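Local coordinates for protein EcmrR transcriptional regulator (Escherichia coli, PDB 6WL5) that probably senses multiple drugs as a MerR-family transcriptional activator, its C-terminal domain binding the cationic detergent cetyl-trimethyl-ammonium, at residues A[9-14]-A[93-98]; A[13-18]-A[75-80]; A[58-63]-A[128-133]. One frame throughout, in Å; residues are numbered along the deposited sequence.

Contact 1 of 3, residues A[9-14]-A[93-98]; sequences KEIPEC and PAITAV
Two antiparallel strands of the GyrI-like small-molecule-binding domain, 7-23 and 88-103, pair here: Lys9 opposes Ala97 and Ile11 opposes Ile95 as hydrogen-bonded pairs, with Glu10 and Thr96 forming the non-hydrogen-bonded pair between them. The short segments 9-11 and 95-98 run at 138° to each other. Ala97 N meets Lys9 O at 2.8 Å in an almost straight bond (172°), and Lys9 N returns a bond to Ala97 O; Ile11 and Ile95 exchange a second such pair, with Ile11 N 2.9 Å from Ile95 O.

The side chains of Lys9, Ile11, Ile95 and Ala97 emerge on one face of the sheet. Ile11 and Ile95 lie alongside one another, pointing the same way, with Ile11 CB 4.0 Å from Ile95 CG1. CG1 of Ile11 stands beside its backbone N and anti to the carbonyl carbon (chi1 -59°), from where CD1 extends to the methyl CB of Ala97 at 3.9 Å. Lys9 instead leads its amine away from the partner strand, to a salt bridge with Glu151 on strand 149-158.

On the face of Glu10 and Thr96 the contact is polar and lies at the surface. The Glu10 chain, bent at CG, swings its carboxylate back so that OE1 accepts the Thr96 hydroxyl OG1 at 2.5 Å, on the syn side but well out of the carboxylate plane. A water donates both to this OE1 and to Ile95 O, so two donors grip the one oxygen and tie the carboxylate to the neighbouring backbone. Past Ile11 the regular pairing gives way to loop: CB of Ala94 packs 3.7 Å from Glu13 N, while a second water accepts from Ala94 N at 3.0 Å and donates to Glu13 OE2.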
loop_
_atom_site.group_PDB
_atom_site.type_symbol
_atom_site.label_atom_id
_atom_site.label_comp_id
_atom_site.label_asym_id
_atom_site.label_seq_id
_atom_site.Cartn_x
_atom_site.Cartn_y
_atom_site.Cartn_z
ATOM N N LYS A 9 -11.176 6.383 8.405
ATOM C CA LYS A 9 -10.614 5.574 9.480
ATOM C C LYS A 9 -9.324 6.172 10.013
ATOM O O LYS A 9 -8.665 6.974 9.350
ATOM C CB LYS A 9 -10.384 4.137 9.015
ATOM C CG LYS A 9 -9.441 3.970 7.852
ATOM C CD LYS A 9 -9.261 2.468 7.512
ATOM C CE LYS A 9 -10.545 1.811 7.038
ATOM N NZ LYS A 9 -10.247 0.391 6.584
ATOM N N GLU A 10 -8.989 5.817 11.242
ATOM C CA GLU A 10 -7.688 6.122 11.819
ATOM C C GLU A 10 -6.834 4.865 11.722
ATOM O O GLU A 10 -7.244 3.796 12.210
ATOM C CB GLU A 10 -7.800 6.570 13.280
ATOM C CG GLU A 10 -8.782 7.681 13.499
ATOM C CD GLU A 10 -8.257 9.058 13.161
ATOM O OE1 GLU A 10 -7.072 9.161 12.784
ATOM O OE2 GLU A 10 -9.040 10.043 13.296
ATOM N N ILE A 11 -5.669 4.993 11.097
ATOM C CA ILE A 11 -4.738 3.886 10.904
ATOM C C ILE A 11 -3.557 4.116 11.839
ATOM O O ILE A 11 -2.860 5.131 11.705
ATOM C CB ILE A 11 -4.281 3.761 9.446
ATOM C CG1 ILE A 11 -5.482 3.555 8.526
ATOM C CG2 ILE A 11 -3.308 2.570 9.306
ATOM C CD1 ILE A 11 -5.158 3.642 7.027
ATOM N N PRO A 12 -3.330 3.253 12.819
ATOM C CA PRO A 12 -2.232 3.483 13.764
ATOM C C PRO A 12 -0.871 3.267 13.120
ATOM O O PRO A 12 -0.734 2.669 12.044
ATOM C CB PRO A 12 -2.470 2.441 14.861
ATOM C CG PRO A 12 -3.764 1.753 14.510
ATOM C CD PRO A 12 -4.102 2.028 13.121
ATOM N N GLU A 13 0.153 3.761 13.811
ATOM C CA GLU A 13 1.517 3.508 13.367
ATOM C C GLU A 13 1.824 2.013 13.365
ATOM O O GLU A 13 1.251 1.220 14.121
ATOM C CB GLU A 13 2.518 4.297 14.216
ATOM C CG GLU A 13 2.834 3.713 15.545
ATOM C CD GLU A 13 3.877 4.518 16.281
ATOM O OE1 GLU A 13 4.573 3.905 17.087
ATOM O OE2 GLU A 13 4.006 5.739 16.056
ATOM N N CYS A 14 2.729 1.628 12.474
ATOM C CA CYS A 14 3.187 0.249 12.401
ATOM C C CYS A 14 4.666 0.215 12.070
ATOM O O CYS A 14 5.218 1.164 11.519
ATOM C CB CYS A 14 2.413 -0.541 11.353
ATOM S SG CYS A 14 2.514 0.101 9.663
ATOM N N PRO A 93 4.003 6.241 10.058
ATOM C CA PRO A 93 3.228 6.948 11.083
ATOM C C PRO A 93 1.727 6.741 10.941
ATOM O O PRO A 93 1.213 6.340 9.895
ATOM C CB PRO A 93 3.614 8.423 10.875
ATOM C CG PRO A 93 3.926 8.495 9.387
ATOM C CD PRO A 93 4.627 7.170 9.093
ATOM N N ALA A 94 1.036 7.004 12.048
ATOM C CA ALA A 94 -0.421 7.003 12.072
ATOM C C ALA A 94 -0.981 8.096 11.172
ATOM O O ALA A 94 -0.415 9.191 11.055
ATOM C CB ALA A 94 -0.914 7.281 13.497
ATOM N N ILE A 95 -2.139 7.813 10.569
ATOM C CA ILE A 95 -2.810 8.760 9.686
ATOM C C ILE A 95 -4.311 8.630 9.875
ATOM O O ILE A 95 -4.821 7.631 10.387
ATOM C CB ILE A 95 -2.519 8.538 8.183
ATOM C CG1 ILE A 95 -2.888 7.090 7.760
ATOM C CG2 ILE A 95 -1.086 8.879 7.872
ATOM C CD1 ILE A 95 -2.773 6.876 6.276
ATOM N N THR A 96 -5.021 9.673 9.468
ATOM C CA THR A 96 -6.446 9.599 9.243
ATOM C C THR A 96 -6.605 9.434 7.740
ATOM O O THR A 96 -6.021 10.197 6.970
ATOM C CB THR A 96 -7.160 10.855 9.706
ATOM O OG1 THR A 96 -6.948 11.075 11.109
ATOM C CG2 THR A 96 -8.658 10.734 9.453
ATOM N N ALA A 97 -7.363 8.430 7.314
ATOM C CA ALA A 97 -7.459 8.143 5.891
ATOM C C ALA A 97 -8.904 8.019 5.456
ATOM O O ALA A 97 -9.732 7.433 6.177
ATOM C CB ALA A 97 -6.742 6.826 5.544
ATOM N N VAL A 98 -9.180 8.499 4.242
ATOM C CA VAL A 98 -10.365 8.074 3.518
ATOM C C VAL A 98 -9.983 6.915 2.610
ATOM O O VAL A 98 -8.927 6.941 1.949
ATOM C CB VAL A 98 -11.028 9.243 2.776
ATOM C CG1 VAL A 98 -10.140 9.875 1.699
ATOM C CG2 VAL A 98 -12.391 8.835 2.225
HETATM O O HOH W 1 -4.679 7.915 13.233
HETATM O O HOH W 2 0.691 3.312 9.714
HETATM O O HOH W 3 2.406 8.108 14.447
#

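Contact 2 of 3, residues A[13-18]-A[75-80]; sequences ECIVYS and EAVNDF
Tyr17 carries CG in the crowded position between its backbone N and carbonyl carbon (chi1 63°), whereas Glu75 has CG opposite its own N (chi1 -167°) and an extended chain; the two side chains therefore travel side by side from their strands, pointing the same way. Glu75 CB sits over one face of the Tyr17 ring, 4.0 Å from its centroid and displaced toward the rim, in a CH-pi contact. Farther out, Tyr17 OH lies 2.7 Å from Glu75 OE2, at most a weak hydrogen bond, with ring and carboxylate planes turned 39° apart. Val77 approaches the same ring at its edge, CG1 lying 3.6 Å from Tyr17 CD2.

Ile15 makes a second, apolar cluster. Its CG2 branch lies over the face of Phe80, 3.9 Å from the ring centroid, and also touches Val77 CG2, while CD1 follows the turn past Asn78 and Asp79. The Phe80 ring thus folds back over Ile15.

Tyr17 and Glu75 form an antiparallel hydrogen-bonded pair beside the non-hydrogen-bonded pair Val16-Ala76, with Tyr17 N 3.0 Å from Glu75 O. Val77 N reaches Ile15 O at 2.9 Å, approaching from a direction tilted out of the carbonyl plane. In place of a direct return bond, a water accepts from Ile15 N at 2.9 Å and donates to Val77 O at 2.6 Å, bridging the strands where they diverge.

Glu75 also lines a cetyl-trimethyl-ammonium pocket, and the packing of its CB on the Tyr17 ring is consistent with a side chain held in place there. Strand 7-23 lies between strands 69-77 and 88-103: Val16 bonds through its backbone to Gln90, Phe80 packs on Phe89 and Val91, and helix 34-43 lays Ile36 and Val40 against Tyr17.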
loop_
_atom_site.group_PDB
_atom_site.type_symbol
_atom_site.label_atom_id
_atom_site.label_comp_id
_atom_site.label_asym_id
_atom_site.label_seq_id
_atom_site.Cartn_x
_atom_site.Cartn_y
_atom_site.Cartn_z
ATOM N N GLU A 13 0.153 3.761 13.811
ATOM C CA GLU A 13 1.517 3.508 13.367
ATOM C C GLU A 13 1.824 2.013 13.365
ATOM O O GLU A 13 1.251 1.220 14.121
ATOM C CB GLU A 13 2.518 4.297 14.216
ATOM C CG GLU A 13 2.834 3.713 15.545
ATOM C CD GLU A 13 3.877 4.518 16.281
ATOM O OE1 GLU A 13 4.573 3.905 17.087
ATOM O OE2 GLU A 13 4.006 5.739 16.056
ATOM N N CYS A 14 2.729 1.628 12.474
ATOM C CA CYS A 14 3.187 0.249 12.401
ATOM C C CYS A 14 4.666 0.215 12.070
ATOM O O CYS A 14 5.218 1.164 11.519
ATOM C CB CYS A 14 2.413 -0.541 11.353
ATOM S SG CYS A 14 2.514 0.101 9.663
ATOM N N ILE A 15 5.306 -0.890 12.448
ATOM C CA ILE A 15 6.676 -1.187 12.063
ATOM C C ILE A 15 6.591 -2.032 10.813
ATOM O O ILE A 15 5.784 -2.970 10.755
ATOM C CB ILE A 15 7.395 -1.987 13.160
ATOM C CG1 ILE A 15 7.300 -1.275 14.507
ATOM C CG2 ILE A 15 8.857 -2.272 12.752
ATOM C CD1 ILE A 15 7.713 -2.163 15.668
ATOM N N VAL A 16 7.412 -1.704 9.818
ATOM C CA VAL A 16 7.448 -2.446 8.574
ATOM C C VAL A 16 8.892 -2.738 8.186
ATOM O O VAL A 16 9.829 -2.038 8.578
ATOM C CB VAL A 16 6.767 -1.683 7.409
ATOM C CG1 VAL A 16 5.345 -1.311 7.769
ATOM C CG2 VAL A 16 7.573 -0.449 6.959
ATOM N N TYR A 17 9.052 -3.748 7.340
ATOM C CA TYR A 17 10.187 -3.794 6.438
ATOM C C TYR A 17 9.740 -3.242 5.101
ATOM O O TYR A 17 8.546 -3.278 4.781
ATOM C CB TYR A 17 10.815 -5.179 6.321
ATOM C CG TYR A 17 9.995 -6.300 5.759
ATOM C CD1 TYR A 17 9.865 -6.488 4.388
ATOM C CD2 TYR A 17 9.392 -7.216 6.609
ATOM C CE1 TYR A 17 9.137 -7.568 3.886
ATOM C CE2 TYR A 17 8.672 -8.274 6.117
ATOM C CZ TYR A 17 8.540 -8.438 4.770
ATOM O OH TYR A 17 7.826 -9.519 4.349
ATOM N N SER A 18 10.688 -2.657 4.364
ATOM C CA SER A 18 10.319 -1.865 3.199
ATOM C C SER A 18 11.485 -1.758 2.217
ATOM O O SER A 18 12.657 -1.899 2.590
ATOM C CB SER A 18 9.868 -0.469 3.647
ATOM O OG SER A 18 10.958 0.231 4.243
ATOM N N GLU A 75 5.684 -4.024 4.481
ATOM C CA GLU A 75 4.966 -5.114 5.101
ATOM C C GLU A 75 5.152 -5.012 6.601
ATOM O O GLU A 75 6.279 -4.936 7.096
ATOM C CB GLU A 75 5.473 -6.447 4.524
ATOM C CG GLU A 75 4.621 -7.631 4.850
ATOM C CD GLU A 75 4.664 -8.734 3.791
ATOM O OE1 GLU A 75 3.772 -9.605 3.880
ATOM O OE2 GLU A 75 5.604 -8.774 2.923
ATOM N N ALA A 76 4.043 -5.030 7.319
ATOM C CA ALA A 76 4.067 -4.808 8.759
ATOM C C ALA A 76 4.502 -6.047 9.531
ATOM O O ALA A 76 4.008 -7.162 9.294
ATOM C CB ALA A 76 2.687 -4.371 9.248
ATOM N N VAL A 77 5.368 -5.817 10.525
ATOM C CA VAL A 77 5.913 -6.854 11.387
ATOM C C VAL A 77 5.711 -6.457 12.849
ATOM O O VAL A 77 5.446 -5.305 13.181
ATOM C CB VAL A 77 7.415 -7.118 11.118
ATOM C CG1 VAL A 77 7.642 -7.718 9.733
ATOM C CG2 VAL A 77 8.200 -5.837 11.297
ATOM N N ASN A 78 5.822 -7.447 13.733
ATOM C CA ASN A 78 5.614 -7.144 15.146
ATOM C C ASN A 78 6.818 -6.454 15.779
ATOM O O ASN A 78 6.649 -5.684 16.726
ATOM C CB ASN A 78 5.251 -8.399 15.940
ATOM C CG ASN A 78 3.849 -8.893 15.634
ATOM O OD1 ASN A 78 2.930 -8.122 15.452
ATOM N ND2 ASN A 78 3.695 -10.202 15.582
ATOM N N ASP A 79 8.032 -6.692 15.290
ATOM C CA ASP A 79 9.162 -5.948 15.827
ATOM C C ASP A 79 10.220 -5.682 14.773
ATOM O O ASP A 79 10.249 -6.298 13.705
ATOM C CB ASP A 79 9.787 -6.663 17.021
ATOM C CG ASP A 79 8.774 -7.123 18.031
ATOM O OD1 ASP A 79 8.083 -8.128 17.752
ATOM O OD2 ASP A 79 8.683 -6.477 19.087
ATOM N N PHE A 80 11.097 -4.741 15.096
ATOM C CA PHE A 80 12.200 -4.421 14.211
ATOM C C PHE A 80 13.096 -5.635 14.005
ATOM O O PHE A 80 13.297 -6.455 14.911
ATOM C CB PHE A 80 13.052 -3.316 14.826
ATOM C CG PHE A 80 12.522 -1.946 14.591
ATOM C CD1 PHE A 80 11.485 -1.450 15.367
ATOM C CD2 PHE A 80 13.050 -1.148 13.584
ATOM C CE1 PHE A 80 10.982 -0.175 15.146
ATOM C CE2 PHE A 80 12.552 0.121 13.352
ATOM C CZ PHE A 80 11.513 0.608 14.133
HETATM O O HOH W 4 3.936 -3.179 13.619
#

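Contact 3 of 3, residues A[58-63]-A[128-133]; sequences LYHDKE and TNSPRE. With 16A (cetyl-trimethyl-ammonium), chain E.
Tyr59 N gives Pro131 O a nearly straight bond (3.0 Å, 173°), next to the antiparallel non-hydrogen-bonded pair Leu58-Arg132. Leu58 CD2 lies against the Arg132 chain, 3.5 Å from Arg132 CG. In the loops beyond the strand ends, His60 ND1 and Ser130 OG share a 2.8 Å hydrogen bond at the imidazole edge.

Glu133, extended with CG anti to its backbone N (chi1 -178°), brings OE2 2.7 Å from its donor Tyr59 OH, which comes from the syn side but out of the carboxylate plane, itself turned 68° from the ring. Tyr135 also bonds OE2 and Tyr113 bonds OE1, so three tyrosines hold the buried carboxylate. One face of Tyr59 packs on the alkyl chain of cetyl-trimethyl-ammonium, with Tyr59 CD1 3.6 Å from C14, and Pro131 CG meets C9 at 3.7 Å. With an alanine in place of this tyrosine, Glu133 is likely to lose a donor and turn more freely, and the alkyl chain to lose this aromatic face.

Glu133 OE1 lies 3.3 Å from C18, a methyl of the cationic head, whose charge it probably complements. Aromatic side chains beside a buried acidic group are characteristic of multidrug-binding pockets for lipophilic cations, consistent with this GyrI-like domain.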
loop_
_atom_site.group_PDB
_atom_site.type_symbol
_atom_site.label_atom_id
_atom_site.label_comp_id
_atom_site.label_asym_id
_atom_site.label_seq_id
_atom_site.Cartn_x
_atom_site.Cartn_y
_atom_site.Cartn_z
ATOM N N LEU A 58 3.365 2.416 -0.658
ATOM C CA LEU A 58 3.268 3.854 -0.597
ATOM C C LEU A 58 3.618 4.431 -1.961
ATOM O O LEU A 58 4.701 4.155 -2.507
ATOM C CB LEU A 58 4.236 4.381 0.453
ATOM C CG LEU A 58 3.957 3.960 1.904
ATOM C CD1 LEU A 58 5.024 4.452 2.840
ATOM C CD2 LEU A 58 2.605 4.476 2.274
ATOM N N TYR A 59 2.731 5.274 -2.480
ATOM C CA TYR A 59 2.977 6.017 -3.718
ATOM C C TYR A 59 3.434 7.434 -3.378
ATOM O O TYR A 59 2.619 8.262 -2.977
ATOM C CB TYR A 59 1.699 6.037 -4.553
ATOM C CG TYR A 59 1.462 4.680 -5.224
ATOM C CD1 TYR A 59 2.001 4.379 -6.464
ATOM C CD2 TYR A 59 0.701 3.685 -4.598
ATOM C CE1 TYR A 59 1.826 3.136 -7.050
ATOM C CE2 TYR A 59 0.505 2.441 -5.187
ATOM C CZ TYR A 59 1.051 2.171 -6.428
ATOM O OH TYR A 59 0.830 0.944 -7.056
ATOM N N HIS A 60 4.728 7.707 -3.558
ATOM C CA HIS A 60 5.367 8.935 -3.087
ATOM C C HIS A 60 5.411 10.053 -4.114
ATOM O O HIS A 60 5.841 11.171 -3.770
ATOM C CB HIS A 60 6.790 8.610 -2.630
ATOM C CG HIS A 60 6.849 7.804 -1.367
ATOM N ND1 HIS A 60 6.247 8.215 -0.196
ATOM C CD2 HIS A 60 7.476 6.637 -1.077
ATOM C CE1 HIS A 60 6.498 7.343 0.760
ATOM N NE2 HIS A 60 7.252 6.379 0.257
ATOM N N ASP A 61 4.926 9.831 -5.328
ATOM C CA ASP A 61 4.974 10.896 -6.316
ATOM C C ASP A 61 4.086 12.054 -5.891
ATOM O O ASP A 61 3.124 11.890 -5.152
ATOM C CB ASP A 61 4.564 10.372 -7.681
ATOM C CG ASP A 61 5.698 9.617 -8.360
ATOM O OD1 ASP A 61 6.794 10.201 -8.498
ATOM O OD2 ASP A 61 5.490 8.441 -8.713
ATOM N N LYS A 62 4.441 13.237 -6.351
ATOM C CA LYS A 62 3.714 14.442 -5.993
ATOM C C LYS A 62 2.586 14.749 -6.946
ATOM O O LYS A 62 2.002 15.827 -6.862
ATOM C CB LYS A 62 4.685 15.633 -5.963
ATOM C CG LYS A 62 5.764 15.525 -4.861
ATOM C CD LYS A 62 5.188 14.951 -3.563
ATOM C CE LYS A 62 6.249 14.378 -2.615
ATOM N NZ LYS A 62 7.329 15.344 -2.285
ATOM N N GLU A 63 2.398 13.932 -7.959
ATOM C CA GLU A 63 1.279 14.051 -8.869
ATOM C C GLU A 63 0.882 12.632 -9.262
ATOM O O GLU A 63 1.594 11.647 -9.006
ATOM C CB GLU A 63 1.648 14.846 -10.125
ATOM C CG GLU A 63 2.614 14.128 -11.027
ATOM C CD GLU A 63 2.933 14.878 -12.271
ATOM O OE1 GLU A 63 2.377 15.993 -12.427
ATOM O OE2 GLU A 63 3.759 14.359 -13.050
ATOM N N THR A 128 -2.816 14.772 2.422
ATOM C CA THR A 128 -1.679 15.284 3.170
ATOM C C THR A 128 -0.483 14.340 3.301
ATOM O O THR A 128 0.502 14.719 3.964
ATOM C CB THR A 128 -2.147 15.682 4.584
ATOM O OG1 THR A 128 -2.777 14.564 5.210
ATOM C CG2 THR A 128 -3.165 16.849 4.553
ATOM N N ASN A 129 -0.538 13.127 2.733
ATOM C CA ASN A 129 0.629 12.251 2.691
ATOM C C ASN A 129 0.417 11.240 1.574
ATOM O O ASN A 129 -0.583 11.289 0.851
ATOM C CB ASN A 129 0.903 11.583 4.048
ATOM C CG ASN A 129 2.407 11.386 4.315
ATOM O OD1 ASN A 129 3.185 11.077 3.393
ATOM N ND2 ASN A 129 2.827 11.613 5.579
ATOM N N SER A 130 1.391 10.344 1.408
ATOM C CA SER A 130 1.390 9.426 0.270
ATOM C C SER A 130 0.234 8.432 0.338
ATOM O O SER A 130 0.047 7.777 1.368
ATOM C CB SER A 130 2.704 8.664 0.312
ATOM O OG SER A 130 3.774 9.569 0.219
ATOM N N PRO A 131 -0.539 8.272 -0.743
ATOM C CA PRO A 131 -1.521 7.182 -0.800
ATOM C C PRO A 131 -0.905 5.822 -0.510
ATOM O O PRO A 131 0.237 5.549 -0.873
ATOM C CB PRO A 131 -2.047 7.274 -2.240
ATOM C CG PRO A 131 -1.903 8.780 -2.570
ATOM C CD PRO A 131 -0.580 9.120 -1.960
ATOM N N ARG A 132 -1.681 4.977 0.162
ATOM C CA ARG A 132 -1.310 3.588 0.423
ATOM C C ARG A 132 -2.246 2.641 -0.312
ATOM O O ARG A 132 -3.455 2.888 -0.407
ATOM C CB ARG A 132 -1.401 3.293 1.924
ATOM C CG ARG A 132 -0.830 4.353 2.849
ATOM C CD ARG A 132 -0.734 3.906 4.285
ATOM N NE ARG A 132 -0.075 4.933 5.078
ATOM C CZ ARG A 132 0.096 4.855 6.388
ATOM N NH1 ARG A 132 -0.359 3.787 7.039
ATOM N NH2 ARG A 132 0.670 5.855 7.053
ATOM N N GLU A 133 -1.668 1.551 -0.825
ATOM C CA GLU A 133 -2.395 0.550 -1.596
ATOM C C GLU A 133 -2.192 -0.765 -0.866
ATOM O O GLU A 133 -1.113 -1.348 -0.923
ATOM C CB GLU A 133 -1.817 0.507 -3.015
ATOM C CG GLU A 133 -2.461 -0.444 -3.993
ATOM C CD GLU A 133 -1.879 -0.172 -5.381
ATOM O OE1 GLU A 133 -2.460 0.671 -6.075
ATOM O OE2 GLU A 133 -0.815 -0.762 -5.721
HETATM C C1 16A E . -5.249 18.638 -5.645
HETATM C C2 16A E . -4.363 17.414 -5.821
HETATM C C3 16A E . -4.620 16.715 -7.153
HETATM C C4 16A E . -4.235 15.232 -7.166
HETATM C C5 16A E . -3.156 14.815 -6.163
HETATM C C6 16A E . -2.649 13.415 -6.489
HETATM C C7 16A E . -1.316 13.046 -5.862
HETATM C C8 16A E . -0.850 11.732 -6.476
HETATM C C9 16A E . -0.508 10.733 -5.405
HETATM C C10 16A E . 0.682 9.838 -5.753
HETATM C C11 16A E . 0.574 9.051 -7.053
HETATM C C12 16A E . -0.487 7.959 -7.029
HETATM C C13 16A E . -0.161 6.946 -8.128
HETATM C C14 16A E . -0.981 5.685 -7.934
HETATM C C15 16A E . -0.845 4.751 -9.124
HETATM C C16 16A E . -1.489 3.444 -8.758
HETATM N N1 16A E . -1.602 2.523 -9.900
HETATM C C17 16A E . -0.329 2.318 -10.616
HETATM C C18 16A E . -2.063 1.273 -9.276
HETATM C C19 16A E . -2.686 2.944 -10.793
#

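Overall arrangement
The three contacts belong to one antiparallel sheet of the GyrI-like domain. Contacts 1 and 2 both start from strand 7-23, share Glu13 and Cys14, and have centres about 14 Å apart; this strand pairs with 88-103 in one and 69-77 in the other. Contact 3, centred about 14 Å from contact 1 and 18 Å from contact 2, joins 55-59 to 132-137. Its segments alternate along the chain with those of both others. Arg132 links it to contact 1, probably hydrogen-bonding Pro93 O through NH2 and packing on Ile11 and Ile95. Contact 2 gives Glu75 to one detergent site and contact 3 gives Tyr59, Asp61, Glu63, Pro131 and Glu133 to another, so the sheet joins separate ligand positions.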